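Local coordinates for protein DNA polymerase III, beta subunit (Thermotoga maritima, PDB 1VPK) that probably encircles DNA as a ring-shaped head-to-tail homodimer and tethers DNA polymerases and other proteins to it for processive replication, at residues E147-K152 against A191-E196; V153-A158 against L339-T344; L177-A182 against P253-V258; P357-P362 against G367-V372. One frame throughout, in Å; residues are numbered along the deposited sequence. Where two conformers were deposited one is given.

How the contacts relate
All four contacts lie around the junction of the central and C-terminal domains. Contacts 1, 3 and 4 share one antiparallel sheet, in which strand 187-194 has strands 177-183 and 368-372 as its neighbours. Contact 1 is tied to contact 3 by a salt bridge, Glu192 OE1 to Arg179 NE at 2.7 Å. It probably also bonds to contact 4 through the backbone, Glu192 N to Gly367 O at 2.7 Å. Contact 2 joins the two domains on the helix side of this sheet. Its centre is about 10 Å from that of contact 4, and Phe155 CE1 lies 3.7 Å from Tyr370 CE1. Contact 3 joins the same domains on the other side of the sheet.

Contact 1. Residues E147-K152 against A191-E196; sequences EEMVEK and AEEQIE
Met149 packs on Ala191, Glu192 and Glu193 in a helix-on-sheet contact of the central domain. Helix 143-153 lies against strand 187-194 and runs nearly antiparallel to it. Over the short segments the axes come within 8.5 Å at 164°. This is the layout of the DNA polymerase III beta family, where helices line the inside of the ring and sheets form its outer wall. No hydrogen bond joins the two segments, so packing carries the contact. CG of Met149 stands opposite the carbonyl carbon, beside the backbone N (chi1 -63°). The chain then runs out straight and bends at its last torsion (chi3 68°), which brings CE onto the strand backbone. Met149 SD rests on the aliphatic part of Glu193, 3.6 Å from its CG. Met149 CE lies 3.7 Å from Ala191 O and 4.0 Å from Glu192 CA. A serine in place of Met149 would lack CG, SD and CE, and is likely to leave a gap beside the Glu193 methylenes and the strand backbone. The Glu193 carboxylate uses OE2 to bond Tyr368 OH, in one conformer of that tyrosine. Glu148 OE2 is 5.4 Å from Glu193 OE2, a like charge. Lys152 NZ probably softens this, since it makes a weak salt bridge to Glu148 OE2 at 3.4 Å. Farther back along the strand, Ala191 CB meets the helix backbone, 4.0 Å from Met149 O.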
loop_
_atom_site.group_PDB
_atom_site.type_symbol
_atom_site.label_atom_id
_atom_site.label_comp_id
_atom_site.label_asym_id
_atom_site.label_seq_id
_atom_site.Cartn_x
_atom_site.Cartn_y
_atom_site.Cartn_z
ATOM N N GLU A 147 -23.329 5.699 -9.279
ATOM C CA GLU A 147 -21.978 5.380 -8.805
ATOM C C GLU A 147 -21.236 6.607 -8.342
ATOM O O GLU A 147 -20.678 6.630 -7.256
ATOM C CB GLU A 147 -21.137 4.707 -9.897
ATOM C CG GLU A 147 -19.865 4.051 -9.352
ATOM C CD GLU A 147 -18.593 4.939 -9.394
ATOM O OE1 GLU A 147 -18.539 5.949 -10.143
ATOM O OE2 GLU A 147 -17.599 4.600 -8.690
ATOM N N GLU A 148 -21.232 7.624 -9.206
ATOM C CA GLU A 148 -20.631 8.930 -8.924
ATOM C C GLU A 148 -21.206 9.613 -7.685
ATOM O O GLU A 148 -20.460 10.109 -6.831
ATOM C CB GLU A 148 -20.759 9.823 -10.171
ATOM C CG GLU A 148 -20.463 11.296 -9.968
ATOM C CD GLU A 148 -20.494 12.095 -11.309
ATOM O OE1 GLU A 148 -21.115 11.595 -12.293
ATOM O OE2 GLU A 148 -19.886 13.201 -11.367
ATOM N N MET A 149 -22.524 9.630 -7.572
ATOM C CA MET A 149 -23.150 10.194 -6.411
ATOM C C MET A 149 -22.705 9.453 -5.151
ATOM O O MET A 149 -22.391 10.088 -4.152
ATOM C CB MET A 149 -24.665 10.125 -6.533
ATOM C CG MET A 149 -25.267 10.939 -7.712
ATOM S SD MET A 149 -27.059 10.877 -7.686
ATOM C CE MET A 149 -27.361 11.820 -6.210
ATOM N N VAL A 150 -22.627 8.116 -5.192
ATOM C CA VAL A 150 -22.288 7.362 -3.982
ATOM C C VAL A 150 -20.848 7.683 -3.566
ATOM O O VAL A 150 -20.574 7.960 -2.391
ATOM C CB VAL A 150 -22.508 5.844 -4.167
ATOM C CG1 VAL A 150 -21.956 5.059 -2.991
ATOM C CG2 VAL A 150 -24.007 5.523 -4.313
ATOM N N GLU A 151 -19.954 7.670 -4.533
ATOM C CA GLU A 151 -18.541 7.909 -4.310
ATOM C C GLU A 151 -18.278 9.349 -3.771
ATOM O O GLU A 151 -17.320 9.585 -3.026
ATOM C CB GLU A 151 -17.797 7.675 -5.635
ATOM C CG GLU A 151 -16.303 8.100 -5.672
ATOM N N LYS A 152 -19.133 10.298 -4.149
ATOM C CA LYS A 152 -18.963 11.677 -3.708
ATOM C C LYS A 152 -19.409 11.890 -2.270
ATOM O O LYS A 152 -19.044 12.889 -1.680
ATOM C CB LYS A 152 -19.625 12.654 -4.711
ATOM C CG LYS A 152 -18.690 12.955 -5.852
ATOM C CD LYS A 152 -19.267 13.830 -6.913
ATOM C CE LYS A 152 -18.249 13.958 -8.084
ATOM N NZ LYS A 152 -18.456 15.176 -8.964
ATOM N N ALA A 191 -24.906 15.041 -2.147
ATOM C CA ALA A 191 -24.939 14.971 -3.609
ATOM C C ALA A 191 -26.417 14.923 -4.028
ATOM O O ALA A 191 -27.222 14.186 -3.417
ATOM C CB ALA A 191 -24.200 13.672 -4.105
ATOM N N GLU A 192 -26.766 15.676 -5.062
ATOM C CA GLU A 192 -28.134 15.709 -5.561
ATOM C C GLU A 192 -28.133 15.764 -7.092
ATOM O O GLU A 192 -27.375 16.540 -7.700
ATOM C CB GLU A 192 -28.827 16.939 -4.990
ATOM C CG GLU A 192 -30.255 17.146 -5.392
ATOM C CD GLU A 192 -30.846 18.354 -4.692
ATOM O OE1 GLU A 192 -31.241 18.196 -3.517
ATOM O OE2 GLU A 192 -30.894 19.435 -5.307
ATOM N N GLU A 193 -28.985 14.961 -7.724
ATOM C CA GLU A 193 -29.064 14.957 -9.186
ATOM C C GLU A 193 -30.493 14.751 -9.632
ATOM O O GLU A 193 -31.273 13.985 -9.022
ATOM C CB GLU A 193 -28.237 13.799 -9.775
ATOM C CG GLU A 193 -26.724 13.906 -9.570
ATOM C CD GLU A 193 -26.072 14.829 -10.546
ATOM O OE1 GLU A 193 -26.774 15.337 -11.436
ATOM O OE2 GLU A 193 -24.846 15.041 -10.426
ATOM N N GLN A 194 -30.788 15.364 -10.757
ATOM C CA GLN A 194 -32.027 15.145 -11.437
ATOM C C GLN A 194 -32.045 13.739 -11.998
ATOM O O GLN A 194 -31.062 13.261 -12.586
ATOM C CB GLN A 194 -32.200 16.173 -12.550
ATOM C CG GLN A 194 -33.568 16.078 -13.171
ATOM C CD GLN A 194 -33.914 17.192 -14.090
ATOM O OE1 GLN A 194 -33.454 18.341 -13.939
ATOM N NE2 GLN A 194 -34.783 16.881 -15.048
ATOM N N ILE A 195 -33.154 13.050 -11.761
ATOM C CA ILE A 195 -33.373 11.706 -12.284
ATOM C C ILE A 195 -34.841 11.657 -12.710
ATOM O O ILE A 195 -35.535 12.679 -12.622
ATOM C CB ILE A 195 -33.086 10.630 -11.256
ATOM C CG1 ILE A 195 -34.030 10.727 -10.043
ATOM C CG2 ILE A 195 -31.594 10.672 -10.812
ATOM C CD1 ILE A 195 -33.978 9.485 -9.202
ATOM N N GLU A 196 -35.296 10.498 -13.196
ATOM C CA GLU A 196 -36.720 10.248 -13.393
ATOM C C GLU A 196 -37.242 9.471 -12.160
ATOM O O GLU A 196 -36.813 8.317 -11.881
ATOM C CB GLU A 196 -36.995 9.520 -14.729
ATOM C CG GLU A 196 -36.401 10.221 -15.993
ATOM C CD GLU A 196 -37.099 9.825 -17.339
ATOM O OE1 GLU A 196 -36.582 8.916 -18.048
ATOM O OE2 GLU A 196 -38.158 10.419 -17.699
#

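Contact 2. Residues V153-A158 against L339-T344; sequences VIFAAA and LKHIET
Phe155 and His341 lie face to face in an offset stack. The ring planes are only 5° apart and the centroids 3.9 Å. The shift is clear from both sides. Phe155 CD1 sits over the centre of the imidazole, 3.4 Å from His341 CE1. His341 ND1 in turn sits toward the rim of the phenyl face, 3.5 Å from Phe155 CE1. The two side chains reach in from opposite directions and slide past each other. Phe155 CG stands between its backbone N and carbonyl carbon (chi1 78°), which carries the ring toward the histidine. Ala156 CB lies near the other face of the phenyl ring. His341 ND1 is hydrogen-bonded to Asp337 O one turn earlier, which helps fix the rotation of the imidazole. An alanine at His341 would remove the stacked ring and probably leave this face of Phe155 without its partner from the C-terminal domain. The stack thus bridges two domains at the surface. Phe155 follows helix 143-153, and His341 belongs to segment 339-344, on helix 332-341. Nearby, Ile154 packs on helix 207-218, Val153 and Ala156 on strand 187-194, and Ile342 on strand 358-362.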
loop_
_atom_site.group_PDB
_atom_site.type_symbol
_atom_site.label_atom_id
_atom_site.label_comp_id
_atom_site.label_asym_id
_atom_site.label_seq_id
_atom_site.Cartn_x
_atom_site.Cartn_y
_atom_site.Cartn_z
ATOM N N VAL A 153 -20.126 10.936 -1.671
ATOM C CA VAL A 153 -20.579 11.100 -0.294
ATOM C C VAL A 153 -20.109 10.064 0.720
ATOM O O VAL A 153 -20.012 10.397 1.886
ATOM C CB VAL A 153 -22.145 11.170 -0.169
ATOM C CG1 VAL A 153 -22.738 12.260 -1.151
ATOM C CG2 VAL A 153 -22.776 9.827 -0.384
ATOM N N ILE A 154 -19.869 8.814 0.283
ATOM C CA ILE A 154 -19.756 7.689 1.218
ATOM C C ILE A 154 -18.607 7.826 2.214
ATOM O O ILE A 154 -18.706 7.362 3.325
ATOM C CB ILE A 154 -19.698 6.305 0.476
ATOM C CG1 ILE A 154 -20.036 5.167 1.453
ATOM C CG2 ILE A 154 -18.354 6.127 -0.273
ATOM C CD1 ILE A 154 -20.356 3.876 0.749
ATOM N N PHE A 155 -17.542 8.497 1.821
ATOM C CA PHE A 155 -16.415 8.766 2.721
ATOM C C PHE A 155 -16.729 9.539 4.001
ATOM O O PHE A 155 -15.949 9.506 4.943
ATOM C CB PHE A 155 -15.297 9.514 2.008
ATOM C CG PHE A 155 -15.570 10.998 1.830
ATOM C CD1 PHE A 155 -16.266 11.467 0.712
ATOM C CD2 PHE A 155 -15.078 11.917 2.738
ATOM C CE1 PHE A 155 -16.482 12.797 0.549
ATOM C CE2 PHE A 155 -15.304 13.269 2.585
ATOM C CZ PHE A 155 -16.008 13.703 1.476
ATOM N N ALA A 156 -17.834 10.291 4.012
ATOM C CA ALA A 156 -18.145 11.136 5.150
ATOM C C ALA A 156 -19.002 10.376 6.205
ATOM O O ALA A 156 -19.194 10.883 7.316
ATOM C CB ALA A 156 -18.837 12.393 4.673
ATOM N N ALA A 157 -19.467 9.162 5.882
ATOM C CA ALA A 157 -20.225 8.358 6.842
ATOM C C ALA A 157 -19.393 7.970 8.035
ATOM O O ALA A 157 -18.215 7.665 7.896
ATOM C CB ALA A 157 -20.753 7.105 6.190
ATOM N N ALA A 158 -20.016 7.969 9.215
ATOM C CA ALA A 158 -19.411 7.413 10.425
ATOM C C ALA A 158 -18.998 5.956 10.190
ATOM O O ALA A 158 -19.765 5.159 9.636
ATOM C CB ALA A 158 -20.364 7.491 11.615
ATOM N N LEU A 339 -11.387 17.597 -0.693
ATOM C CA LEU A 339 -10.720 18.011 -1.921
ATOM C C LEU A 339 -10.457 16.863 -2.837
ATOM O O LEU A 339 -10.602 16.995 -4.027
ATOM C CB LEU A 339 -9.388 18.737 -1.624
ATOM C CG LEU A 339 -9.539 19.937 -0.697
ATOM C CD1 LEU A 339 -8.177 20.583 -0.404
ATOM C CD2 LEU A 339 -10.587 20.923 -1.266
ATOM N N LYS A 340 -10.099 15.721 -2.262
ATOM C CA LYS A 340 -9.984 14.474 -2.995
ATOM C C LYS A 340 -11.215 14.159 -3.821
ATOM O O LYS A 340 -11.102 13.512 -4.860
ATOM C CB LYS A 340 -9.776 13.286 -2.032
ATOM C CG LYS A 340 -8.507 13.340 -1.182
ATOM C CD LYS A 340 -8.443 12.185 -0.158
ATOM C CE LYS A 340 -7.211 12.324 0.823
ATOM N NZ LYS A 340 -7.607 12.031 2.267
ATOM N N HIS A 341 -12.401 14.535 -3.335
ATOM C CA HIS A 341 -13.626 14.161 -4.012
ATOM C C HIS A 341 -14.229 15.210 -4.917
ATOM O O HIS A 341 -15.258 14.970 -5.536
ATOM C CB HIS A 341 -14.646 13.750 -2.959
ATOM C CG HIS A 341 -14.269 12.494 -2.265
ATOM N ND1 HIS A 341 -13.486 12.479 -1.139
ATOM C CD2 HIS A 341 -14.458 11.207 -2.613
ATOM C CE1 HIS A 341 -13.255 11.231 -0.783
ATOM N NE2 HIS A 341 -13.853 10.439 -1.651
ATOM N N ILE A 342 -13.617 16.386 -4.958
ATOM C CA ILE A 342 -14.029 17.436 -5.878
ATOM C C ILE A 342 -13.188 17.349 -7.126
ATOM O O ILE A 342 -11.973 17.125 -7.071
ATOM C CB ILE A 342 -13.908 18.806 -5.213
ATOM C CG1 ILE A 342 -14.970 18.924 -4.105
ATOM C CG2 ILE A 342 -14.040 19.947 -6.235
ATOM C CD1 ILE A 342 -14.907 20.173 -3.300
ATOM N N GLU A 343 -13.832 17.556 -8.264
ATOM C CA GLU A 343 -13.164 17.389 -9.560
ATOM C C GLU A 343 -12.807 18.699 -10.240
ATOM O O GLU A 343 -11.922 18.711 -11.089
ATOM C CB GLU A 343 -14.034 16.508 -10.454
ATOM C CG GLU A 343 -14.568 15.308 -9.641
ATOM C CD GLU A 343 -15.090 14.143 -10.475
ATOM O OE1 GLU A 343 -14.690 13.972 -11.674
ATOM O OE2 GLU A 343 -15.895 13.372 -9.886
ATOM N N THR A 344 -13.420 19.804 -9.843
ATOM C CA THR A 344 -13.055 21.100 -10.406
ATOM C C THR A 344 -11.690 21.593 -9.931
ATOM O O THR A 344 -11.240 21.219 -8.859
ATOM C CB THR A 344 -14.112 22.199 -10.093
ATOM O OG1 THR A 344 -14.313 22.316 -8.673
ATOM C CG2 THR A 344 -15.407 21.848 -10.730
#

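Contact 3. Residues L177-A182 against P253-V258; sequences LLRLVA and PDYKRV
Val181 and Tyr255 have the nearest CA atoms, 8.6 Å apart, so strand 177-183 and the 3-10 turn 255-258 meet through side chains and not through backbone bonds. Tyr255 points its ring at the strand. Val181 lies under one face of this ring. Val181 CG1 makes a CH-pi contact, 4.0 Å from the Tyr255 ring centroid and almost on the ring normal. Val181 CG2 sits farther along, 3.8 Å from Tyr255 CZ. Lys256 CG lies on the opposite face, toward the rim. The turn belongs to the connection between strands 241-246 and 265-270, which leads from the central to the C-terminal domain, and Tyr255 packs it against the central-domain strands 177-183 and 187-194. Leu188 and Leu190 also touch the tyrosine. Arg179 runs out and bends at chi3 to meet the hydroxyl end. Arg179 NH1 donates to Tyr255 OH at 2.9 Å (156° at the hydrogen). The hydroxyl lies near the guanidinium plane, and NH1 comes at the ring edge, with the two planes 66° apart. Glu172 OE2 gives the hydroxyl a second partner, while Arg179 NE goes to Glu192. Lys256 CE passes 3.9 Å from Arg179 NH1. Just before the 3-10 turn, Asp254 centres an inverse gamma turn, and Asp254 OD2 takes a salt bridge from Arg257 NE at 3.1 Å, met from above the carboxylate plane.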
loop_
_atom_site.group_PDB
_atom_site.type_symbol
_atom_site.label_atom_id
_atom_site.label_comp_id
_atom_site.label_asym_id
_atom_site.label_seq_id
_atom_site.Cartn_x
_atom_site.Cartn_y
_atom_site.Cartn_z
ATOM N N LEU A 177 -35.846 13.640 -8.664
ATOM C CA LEU A 177 -34.711 14.146 -7.859
ATOM C C LEU A 177 -34.285 13.135 -6.801
ATOM O O LEU A 177 -35.128 12.594 -6.086
ATOM C CB LEU A 177 -35.072 15.466 -7.162
ATOM C CG LEU A 177 -34.009 16.345 -6.487
ATOM C CD1 LEU A 177 -33.020 16.852 -7.519
ATOM C CD2 LEU A 177 -34.662 17.573 -5.803
ATOM N N LEU A 178 -32.973 12.910 -6.713
ATOM C CA LEU A 178 -32.372 12.075 -5.690
ATOM C C LEU A 178 -31.244 12.833 -5.049
ATOM O O LEU A 178 -30.416 13.436 -5.734
ATOM C CB LEU A 178 -31.782 10.796 -6.301
ATOM C CG LEU A 178 -30.961 9.868 -5.407
ATOM C CD1 LEU A 178 -31.860 9.213 -4.400
ATOM C CD2 LEU A 178 -30.261 8.791 -6.230
ATOM N N ARG A 179 -31.222 12.770 -3.727
ATOM C CA ARG A 179 -30.162 13.323 -2.918
ATOM C C ARG A 179 -29.670 12.239 -2.004
ATOM O O ARG A 179 -30.452 11.524 -1.408
ATOM C CB ARG A 179 -30.687 14.484 -2.076
ATOM C CG ARG A 179 -29.688 15.085 -1.089
ATOM C CD ARG A 179 -30.317 16.206 -0.213
ATOM N NE ARG A 179 -30.683 17.410 -0.947
ATOM C CZ ARG A 179 -31.072 18.552 -0.349
ATOM N NH1 ARG A 179 -31.115 18.642 0.970
ATOM N NH2 ARG A 179 -31.379 19.597 -1.059
ATOM N N LEU A 180 -28.350 12.163 -1.889
ATOM C CA LEU A 180 -27.683 11.326 -0.962
ATOM C C LEU A 180 -26.923 12.167 0.036
ATOM O O LEU A 180 -26.310 13.159 -0.340
ATOM C CB LEU A 180 -26.682 10.448 -1.703
ATOM C CG LEU A 180 -27.203 9.462 -2.736
ATOM C CD1 LEU A 180 -26.009 8.600 -3.244
ATOM C CD2 LEU A 180 -28.321 8.590 -2.133
ATOM N N VAL A 181 -26.948 11.751 1.300
ATOM C CA VAL A 181 -26.285 12.484 2.373
ATOM C C VAL A 181 -25.564 11.523 3.291
ATOM O O VAL A 181 -26.080 10.482 3.622
ATOM C CB VAL A 181 -27.282 13.300 3.235
ATOM C CG1 VAL A 181 -26.531 14.340 4.116
ATOM C CG2 VAL A 181 -28.248 14.041 2.363
ATOM N N ALA A 182 -24.371 11.900 3.713
ATOM C CA ALA A 182 -23.644 11.121 4.695
ATOM C C ALA A 182 -22.918 12.062 5.610
ATOM O O ALA A 182 -22.460 13.137 5.171
ATOM C CB ALA A 182 -22.633 10.151 4.003
ATOM N N PRO A 253 -30.076 12.371 11.382
ATOM C CA PRO A 253 -30.174 13.746 11.922
ATOM C C PRO A 253 -30.737 14.752 10.944
ATOM O O PRO A 253 -30.626 14.575 9.727
ATOM C CB PRO A 253 -28.732 14.143 12.175
ATOM C CG PRO A 253 -27.981 12.928 12.226
ATOM C CD PRO A 253 -28.713 11.843 11.499
ATOM N N ASP A 254 -31.299 15.824 11.489
ATOM C CA ASP A 254 -31.790 16.939 10.691
ATOM C C ASP A 254 -30.600 17.776 10.229
ATOM O O ASP A 254 -30.302 18.832 10.766
ATOM C CB ASP A 254 -32.790 17.777 11.509
ATOM C CG ASP A 254 -33.549 18.762 10.653
ATOM O OD1 ASP A 254 -33.292 18.819 9.430
ATOM O OD2 ASP A 254 -34.392 19.489 11.199
ATOM N N TYR A 255 -29.927 17.260 9.210
ATOM C CA TYR A 255 -28.625 17.741 8.784
ATOM C C TYR A 255 -28.699 19.173 8.234
ATOM O O TYR A 255 -27.729 19.926 8.302
ATOM C CB TYR A 255 -28.024 16.773 7.748
ATOM C CG TYR A 255 -28.813 16.703 6.468
ATOM C CD1 TYR A 255 -28.554 17.583 5.422
ATOM C CD2 TYR A 255 -29.845 15.779 6.308
ATOM C CE1 TYR A 255 -29.310 17.554 4.255
ATOM C CE2 TYR A 255 -30.604 15.762 5.159
ATOM C CZ TYR A 255 -30.309 16.632 4.135
ATOM O OH TYR A 255 -31.023 16.604 2.986
ATOM N N LYS A 256 -29.858 19.553 7.715
ATOM C CA LYS A 256 -30.050 20.879 7.141
ATOM C C LYS A 256 -29.700 22.015 8.137
ATOM O O LYS A 256 -29.243 23.073 7.738
ATOM C CB LYS A 256 -31.484 21.015 6.607
ATOM C CG LYS A 256 -31.768 20.075 5.391
ATOM C CD LYS A 256 -33.215 19.502 5.336
ATOM C CE LYS A 256 -33.421 18.643 4.094
ATOM N NZ LYS A 256 -34.528 17.670 4.221
ATOM N N ARG A 257 -29.810 21.743 9.433
ATOM C CA ARG A 257 -29.419 22.748 10.434
ATOM C C ARG A 257 -27.922 23.046 10.500
ATOM O O ARG A 257 -27.531 24.034 11.079
ATOM C CB ARG A 257 -29.893 22.308 11.816
ATOM C CG ARG A 257 -31.405 22.157 11.967
ATOM C CD ARG A 257 -31.652 21.093 12.970
ATOM N NE ARG A 257 -33.016 21.019 13.481
ATOM C CZ ARG A 257 -33.471 21.763 14.491
ATOM N NH1 ARG A 257 -32.696 22.677 15.099
ATOM N NH2 ARG A 257 -34.733 21.614 14.878
ATOM N N VAL A 258 -27.069 22.204 9.936
ATOM C CA VAL A 258 -25.654 22.553 9.873
ATOM C C VAL A 258 -25.227 23.138 8.525
ATOM O O VAL A 258 -24.044 23.464 8.322
ATOM C CB VAL A 258 -24.759 21.345 10.233
ATOM C CG1 VAL A 258 -25.294 20.686 11.495
ATOM C CG2 VAL A 258 -24.649 20.291 9.064
#

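Contact 4. Residues P357-P362 against G367-V372; sequences PCQINP and GYLYIV
Residues Cys358 to Ile360 pair with Val372 to Tyr370 in an antiparallel beta hairpin of the C-terminal domain. Cys358 with Val372 and Ile360 with Tyr370 are hydrogen-bonded pairs, each closed by two backbone bonds. Cys358 N to Val372 O is 2.9 Å and almost straight at 179°. Ile360 N to Tyr370 O is 2.8 Å. Between them Gln359 and Ile371 form a non-hydrogen-bonded pair, and Ile371 CA adds a CA-H...O contact to Cys358 O at 3.2 Å. On the face of Gln359 and Ile371, Pro357 CB touches Ile371 CG2 at 3.6 Å. Ile371 CD1 lies 3.9 Å from Gln359 CB. The Gln359 chain is extended and crosses Leu369 at about a right angle, with OE1 3.9 Å from Leu369 CD2. Its amide is held in turn. Gln359 NE2 donates to Asn361 OD1 at 3.1 Å, straight in its own amide plane (176°) but above the carbonyl plane of the asparagine. Asn361 ND2 passes the link on to Pro362 O at 3.1 Å. Cys358, Ile360, Tyr370 and Val372 face the other way. There Ile360 and Tyr370 pack on Val338, and Val372 on Phe334, of helix 332-341. Ile360 O sits at the edge of the Tyr370 ring, whose OH bonds Lys152 O of the central domain. Strand 368-372 also pairs with strand 187-194 of that domain, for example Leu369 with Leu190. The hairpin thus carries the sheet across the domain boundary, as is typical of the continuous outer sheets in beta-subunit rings.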
loop_
_atom_site.group_PDB
_atom_site.type_symbol
_atom_site.label_atom_id
_atom_site.label_comp_id
_atom_site.label_asym_id
_atom_site.label_seq_id
_atom_site.Cartn_x
_atom_site.Cartn_y
_atom_site.Cartn_z
ATOM N N PRO A 357 -20.082 26.054 11.038
ATOM C CA PRO A 357 -19.602 25.170 9.979
ATOM C C PRO A 357 -19.047 25.949 8.787
ATOM O O PRO A 357 -19.424 27.115 8.550
ATOM C CB PRO A 357 -20.864 24.414 9.539
ATOM C CG PRO A 357 -21.802 24.505 10.707
ATOM C CD PRO A 357 -21.493 25.795 11.398
ATOM N N CYS A 358 -18.185 25.297 8.044
ATOM C CA CYS A 358 -17.728 25.801 6.754
ATOM C C CYS A 358 -18.366 24.936 5.669
ATOM O O CYS A 358 -18.389 23.690 5.781
ATOM C CB CYS A 358 -16.201 25.683 6.690
ATOM S SG CYS A 358 -15.493 25.941 5.121
ATOM N N GLN A 359 -18.868 25.579 4.636
ATOM C CA GLN A 359 -19.321 24.896 3.441
ATOM C C GLN A 359 -18.241 24.968 2.381
ATOM O O GLN A 359 -17.751 26.045 2.051
ATOM C CB GLN A 359 -20.635 25.469 2.901
ATOM C CG GLN A 359 -21.102 24.742 1.655
ATOM C CD GLN A 359 -22.426 25.219 1.130
ATOM O OE1 GLN A 359 -23.406 25.166 1.826
ATOM N NE2 GLN A 359 -22.443 25.703 -0.103
ATOM N N ILE A 360 -17.853 23.808 1.868
ATOM C CA ILE A 360 -16.983 23.697 0.730
ATOM C C ILE A 360 -17.731 23.131 -0.494
ATOM O O ILE A 360 -18.460 22.088 -0.435
ATOM C CB ILE A 360 -15.759 22.838 1.047
ATOM C CG1 ILE A 360 -14.972 23.450 2.217
ATOM C CG2 ILE A 360 -14.876 22.722 -0.196
ATOM C CD1 ILE A 360 -13.924 22.554 2.774
ATOM N N ASN A 361 -17.553 23.810 -1.620
ATOM C CA ASN A 361 -18.148 23.316 -2.850
ATOM C C ASN A 361 -17.264 23.542 -4.061
ATOM O O ASN A 361 -16.417 24.406 -4.042
ATOM C CB ASN A 361 -19.533 23.954 -3.035
ATOM C CG ASN A 361 -19.526 25.417 -2.866
ATOM O OD1 ASN A 361 -19.807 25.933 -1.764
ATOM N ND2 ASN A 361 -19.287 26.131 -3.971
ATOM N N PRO A 362 -17.495 22.783 -5.136
ATOM C CA PRO A 362 -16.825 23.093 -6.399
ATOM C C PRO A 362 -17.315 24.423 -6.915
ATOM O O PRO A 362 -18.464 24.769 -6.670
ATOM C CB PRO A 362 -17.267 21.998 -7.344
ATOM C CG PRO A 362 -18.259 21.270 -6.691
ATOM C CD PRO A 362 -18.439 21.684 -5.275
ATOM N N GLY A 367 -25.162 20.869 -7.033
ATOM C CA GLY A 367 -25.516 19.486 -6.823
ATOM C C GLY A 367 -24.637 18.745 -5.841
ATOM O O GLY A 367 -25.025 17.660 -5.393
ATOM N N TYR A 368 -23.490 19.347 -5.495
ATOM C CA TYR A 368 -22.492 18.748 -4.606
ATOM C C TYR A 368 -21.998 19.729 -3.562
ATOM O O TYR A 368 -21.574 20.842 -3.906
ATOM C CB TYR A 368 -21.319 18.189 -5.425
ATOM C CG TYR A 368 -21.779 17.054 -6.305
ATOM C CD1 TYR A 368 -22.294 17.298 -7.582
ATOM C CD2 TYR A 368 -21.786 15.753 -5.832
ATOM C CE1 TYR A 368 -22.764 16.266 -8.368
ATOM C CE2 TYR A 368 -22.250 14.708 -6.620
ATOM C CZ TYR A 368 -22.742 14.975 -7.880
ATOM O OH TYR A 368 -23.187 13.946 -8.649
ATOM N N LEU A 369 -22.049 19.340 -2.282
ATOM C CA LEU A 369 -21.539 20.221 -1.239
ATOM C C LEU A 369 -21.103 19.457 0.006
ATOM O O LEU A 369 -21.589 18.337 0.305
ATOM C CB LEU A 369 -22.543 21.299 -0.864
ATOM C CG LEU A 369 -23.738 21.012 0.027
ATOM C CD1 LEU A 369 -23.389 20.939 1.500
ATOM C CD2 LEU A 369 -24.725 22.093 -0.180
ATOM N N TYR A 370 -20.159 20.070 0.695
ATOM C CA TYR A 370 -19.500 19.478 1.855
ATOM C C TYR A 370 -19.530 20.446 2.990
ATOM O O TYR A 370 -19.353 21.598 2.772
ATOM C CB TYR A 370 -18.043 19.085 1.519
ATOM C CG TYR A 370 -18.052 18.121 0.371
ATOM C CD1 TYR A 370 -18.217 16.764 0.590
ATOM C CD2 TYR A 370 -17.972 18.574 -0.956
ATOM C CE1 TYR A 370 -18.276 15.853 -0.505
ATOM C CE2 TYR A 370 -18.015 17.675 -2.035
ATOM C CZ TYR A 370 -18.183 16.340 -1.798
ATOM O OH TYR A 370 -18.218 15.446 -2.821
ATOM N N ILE A 371 -19.715 19.950 4.207
ATOM C CA ILE A 371 -19.703 20.766 5.435
ATOM C C ILE A 371 -18.609 20.170 6.345
ATOM O O ILE A 371 -18.488 18.918 6.452
ATOM C CB ILE A 371 -21.072 20.705 6.189
ATOM C CG1 ILE A 371 -22.239 21.162 5.281
ATOM C CG2 ILE A 371 -21.007 21.499 7.503
ATOM C CD1 ILE A 371 -22.248 22.607 5.001
ATOM N N VAL A 372 -17.759 21.039 6.900
ATOM C CA VAL A 372 -16.788 20.665 7.929
ATOM C C VAL A 372 -17.003 21.592 9.138
ATOM O O VAL A 372 -17.116 22.802 8.992
ATOM C CB VAL A 372 -15.325 20.757 7.415
ATOM C CG1 VAL A 372 -14.357 20.122 8.419
ATOM C CG2 VAL A 372 -15.150 20.013 6.088
#